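Local structure of N5-carboxyaminoimidazole ribonucleotide synthetase (Bacillus anthracis, 3QFF) at residues A[82-87]-A[276-281]. The protein probably catalyses the ATP-dependent carboxylation of aminoimidazole ribonucleotide to its N5-carboxy form in purine biosynthesis, and binds ADP. Numbering follows the deposited sequence.
Sequences EFENID and APRPHN
A salt bridge between Glu84 and Arg278 carries the contact. Arg278 NE donates to Glu84 OE2 over 3.0 Å, almost straight at 167°, while Arg278 NH2 adds a weak, bent bond to the same oxygen at 3.4 Å. OE2 lies at the edge of the guanidinium, in its plane, yet NE meets OE2 from above the carboxylate: the two flat groups stand 80° apart, and this is no side-on pairing of two oxygens with two nitrogens. The Glu84 chain, extended beyond CG, crosses that of Arg278 at about a right angle.

At another part of the edge, Arg278 NH1 donates to Pro279 O at 2.9 Å, again close to the guanidinium plane. Ala276 CB lies 4.0 Å above one face of the Arg278 guanidinium, over its centre. From CG the arginine chain runs extended to NE, and a turn about NE-CZ (chi4 82°) brings NH1 to Pro279 O.

Two oxygens lie against CH2 groups: Glu84 OE1 rests 3.2 Å from Pro277 CD, and Glu82 O sits 3.7 Å from Arg278 CD. Pro277, the centre of an inverse gamma turn, also packs on Leu107, as does Glu84. The Glu82 carboxylate takes up the backbone N-H groups of Gly23 and Gly26, in what appears to be a Rossmann-type glycine-rich turn.

Here the loop after strand 78-81 of the preATP-grasp domain meets the loop after strand 270-276 of the ATP-grasp domain; the bound ADP lies about 9 Å from the Arg278 side chain. Bonds from NE and NH1 should fix the rotation of the guanidinium, making the joint between the domains directional as well as electrostatic.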
ATOM      1  N   GLU A  82      15.017   6.645 -10.095  1.00 29.17           N
ATOM      2  CA  GLU A  82      13.987   6.336 -11.083  1.00 30.38           C
ATOM      3  C   GLU A  82      14.505   6.785 -12.448  1.00 30.47           C
ATOM      4  O   GLU A  82      14.302   6.108 -13.466  1.00 30.31           O
ATOM      5  CB  GLU A  82      12.694   7.086 -10.749  1.00 30.86           C
ATOM      6  CG  GLU A  82      11.930   7.549 -11.998  1.00 33.30           C
ATOM      7  CD  GLU A  82      10.838   8.527 -11.686  1.00 34.81           C
ATOM      8  OE1 GLU A  82      11.019   9.730 -11.970  1.00 35.93           O
ATOM      9  OE2 GLU A  82       9.799   8.084 -11.167  1.00 35.35           O
ATOM     10  N   PHE A  83      15.169   7.941 -12.458  1.00 30.56           N
ATOM     11  CA  PHE A  83      15.720   8.494 -13.685  1.00 30.87           C
ATOM     12  C   PHE A  83      16.997   7.740 -14.021  1.00 30.67           C
ATOM     13  O   PHE A  83      17.881   7.596 -13.177  1.00 29.67           O
ATOM     14  CB  PHE A  83      15.977   9.993 -13.544  1.00 30.95           C
ATOM     15  CG  PHE A  83      16.571  10.624 -14.782  1.00 32.93           C
ATOM     16  CD1 PHE A  83      17.914  11.026 -14.798  1.00 33.12           C
ATOM     17  CD2 PHE A  83      15.801  10.791 -15.936  1.00 33.90           C
ATOM     18  CE1 PHE A  83      18.479  11.606 -15.948  1.00 34.88           C
ATOM     19  CE2 PHE A  83      16.358  11.368 -17.095  1.00 35.52           C
ATOM     20  CZ  PHE A  83      17.701  11.778 -17.093  1.00 34.47           C
ATOM     21  N   GLU A  84      17.063   7.238 -15.251  1.00 31.03           N
ATOM     22  CA  GLU A  84      18.112   6.309 -15.657  1.00 31.90           C
ATOM     23  C   GLU A  84      19.311   6.977 -16.337  1.00 31.94           C
ATOM     24  O   GLU A  84      20.432   6.456 -16.270  1.00 32.50           O
ATOM     25  CB  GLU A  84      17.540   5.236 -16.580  1.00 32.37           C
ATOM     26  CG  GLU A  84      16.680   4.201 -15.881  1.00 34.61           C
ATOM     27  CD  GLU A  84      15.882   3.375 -16.865  1.00 37.27           C
ATOM     28  OE1 GLU A  84      16.191   2.183 -17.020  1.00 39.91           O
ATOM     29  OE2 GLU A  84      14.947   3.919 -17.493  1.00 40.02           O
ATOM     30  N   ASN A  85      19.083   8.122 -16.974  1.00 31.12           N
ATOM     31  CA  ASN A  85      20.125   8.751 -17.777  1.00 31.40           C
ATOM     32  C   ASN A  85      21.062   9.658 -16.965  1.00 30.69           C
ATOM     33  O   ASN A  85      21.371  10.769 -17.368  1.00 30.68           O
ATOM     34  CB  ASN A  85      19.522   9.474 -18.998  1.00 31.59           C
ATOM     35  CG  ASN A  85      20.573   9.811 -20.057  1.00 35.03           C
ATOM     36  OD1 ASN A  85      21.477   9.017 -20.331  1.00 35.91           O
ATOM     37  ND2 ASN A  85      20.466  11.006 -20.640  1.00 37.00           N
ATOM     38  N   ILE A  86      21.506   9.157 -15.814  1.00 29.82           N
ATOM     39  CA  ILE A  86      22.473   9.852 -14.970  1.00 29.60           C
ATOM     40  C   ILE A  86      23.840   9.698 -15.641  1.00 29.14           C
ATOM     41  O   ILE A  86      24.213   8.592 -16.025  1.00 29.06           O
ATOM     42  CB  ILE A  86      22.512   9.243 -13.546  1.00 29.29           C
ATOM     43  CG1 ILE A  86      21.115   9.250 -12.901  1.00 29.55           C
ATOM     44  CG2 ILE A  86      23.537   9.977 -12.658  1.00 30.45           C
ATOM     45  CD1 ILE A  86      21.031   8.413 -11.610  1.00 31.65           C
ATOM     46  N   ASP A  87      24.577  10.785 -15.815  1.00 29.13           N
ATOM     47  CA  ASP A  87      25.878  10.645 -16.480  1.00 29.28           C
ATOM     48  C   ASP A  87      26.937   9.991 -15.574  1.00 28.66           C
ATOM     49  O   ASP A  87      26.761   9.886 -14.353  1.00 27.93           O
ATOM     50  CB  ASP A  87      26.344  11.956 -17.137  1.00 30.06           C
ATOM     51  CG  ASP A  87      26.679  13.037 -16.136  1.00 31.89           C
ATOM     52  OD1 ASP A  87      26.441  14.227 -16.449  1.00 34.57           O
ATOM     53  OD2 ASP A  87      27.182  12.708 -15.047  1.00 34.26           O
ATOM     54  N   ALA A 276      15.228  -3.175 -17.812  1.00 24.59           N
ATOM     55  CA  ALA A 276      15.105  -1.900 -17.110  1.00 24.68           C
ATOM     56  C   ALA A 276      15.501  -2.135 -15.663  1.00 24.24           C
ATOM     57  O   ALA A 276      14.869  -2.934 -14.979  1.00 24.38           O
ATOM     58  CB  ALA A 276      13.663  -1.349 -17.226  1.00 24.80           C
ATOM     59  N   PRO A 277      16.580  -1.477 -15.194  1.00 24.26           N
ATOM     60  CA  PRO A 277      17.049  -1.754 -13.847  1.00 23.50           C
ATOM     61  C   PRO A 277      16.327  -0.878 -12.818  1.00 23.21           C
ATOM     62  O   PRO A 277      16.960  -0.127 -12.087  1.00 23.23           O
ATOM     63  CB  PRO A 277      18.535  -1.396 -13.920  1.00 23.99           C
ATOM     64  CG  PRO A 277      18.593  -0.318 -14.961  1.00 24.42           C
ATOM     65  CD  PRO A 277      17.462  -0.539 -15.907  1.00 24.13           C
ATOM     66  N   ARG A 278      15.011  -1.003 -12.769  1.00 23.02           N
ATOM     67  CA  ARG A 278      14.175  -0.249 -11.845  1.00 22.90           C
ATOM     68  C   ARG A 278      12.815  -0.899 -11.853  1.00 22.68           C
ATOM     69  O   ARG A 278      12.540  -1.734 -12.728  1.00 22.20           O
ATOM     70  CB  ARG A 278      14.048   1.215 -12.314  1.00 23.27           C
ATOM     71  CG  ARG A 278      13.760   1.352 -13.804  1.00 25.45           C
ATOM     72  CD  ARG A 278      13.122   2.685 -14.169  1.00 28.68           C
ATOM     73  NE  ARG A 278      12.958   2.752 -15.621  1.00 31.33           N
ATOM     74  CZ  ARG A 278      11.954   2.197 -16.299  1.00 32.55           C
ATOM     75  NH1 ARG A 278      10.981   1.536 -15.668  1.00 32.99           N
ATOM     76  NH2 ARG A 278      11.924   2.301 -17.619  1.00 32.39           N
ATOM     77  N   PRO A 279      11.948  -0.529 -10.886  1.00 22.87           N
ATOM     78  CA  PRO A 279      10.544  -0.870 -11.029  1.00 22.70           C
ATOM     79  C   PRO A 279      10.041  -0.361 -12.377  1.00 22.76           C
ATOM     80  O   PRO A 279      10.511   0.668 -12.907  1.00 22.42           O
ATOM     81  CB  PRO A 279       9.871  -0.115  -9.870  1.00 23.38           C
ATOM     82  CG  PRO A 279      10.951   0.039  -8.854  1.00 23.58           C
ATOM     83  CD  PRO A 279      12.219   0.202  -9.634  1.00 22.44           C
ATOM     84  N   HIS A 280       9.098  -1.097 -12.929  1.00 22.87           N
ATOM     85  CA  HIS A 280       8.718  -0.946 -14.302  1.00 22.65           C
ATOM     86  C   HIS A 280       7.197  -0.930 -14.381  1.00 22.33           C
ATOM     87  O   HIS A 280       6.517  -1.488 -13.514  1.00 22.30           O
ATOM     88  CB  HIS A 280       9.308  -2.135 -15.064  1.00 23.53           C
ATOM     89  CG  HIS A 280       9.197  -2.037 -16.547  1.00 24.61           C
ATOM     90  ND1 HIS A 280       8.178  -2.643 -17.252  1.00 27.90           N
ATOM     91  CD2 HIS A 280       9.992  -1.444 -17.466  1.00 25.88           C
ATOM     92  CE1 HIS A 280       8.345  -2.413 -18.544  1.00 29.42           C
ATOM     93  NE2 HIS A 280       9.444  -1.695 -18.701  1.00 28.71           N
ATOM     94  N   ASN A 281       6.672  -0.288 -15.421  1.00 22.06           N
ATOM     95  CA  ASN A 281       5.215  -0.183 -15.657  1.00 21.86           C
ATOM     96  C   ASN A 281       4.523  -1.558 -15.728  1.00 21.79           C
ATOM     97  O   ASN A 281       3.390  -1.716 -15.257  1.00 21.36           O
ATOM     98  CB  ASN A 281       4.977   0.613 -16.947  1.00 21.32           C
ATOM     99  CG  ASN A 281       3.554   1.162 -17.083  1.00 22.00           C
ATOM    100  OD1 ASN A 281       2.619   0.791 -16.362  1.00 21.46           O
ATOM    101  ND2 ASN A 281       3.396   2.064 -18.028  1.00 21.10           N
TER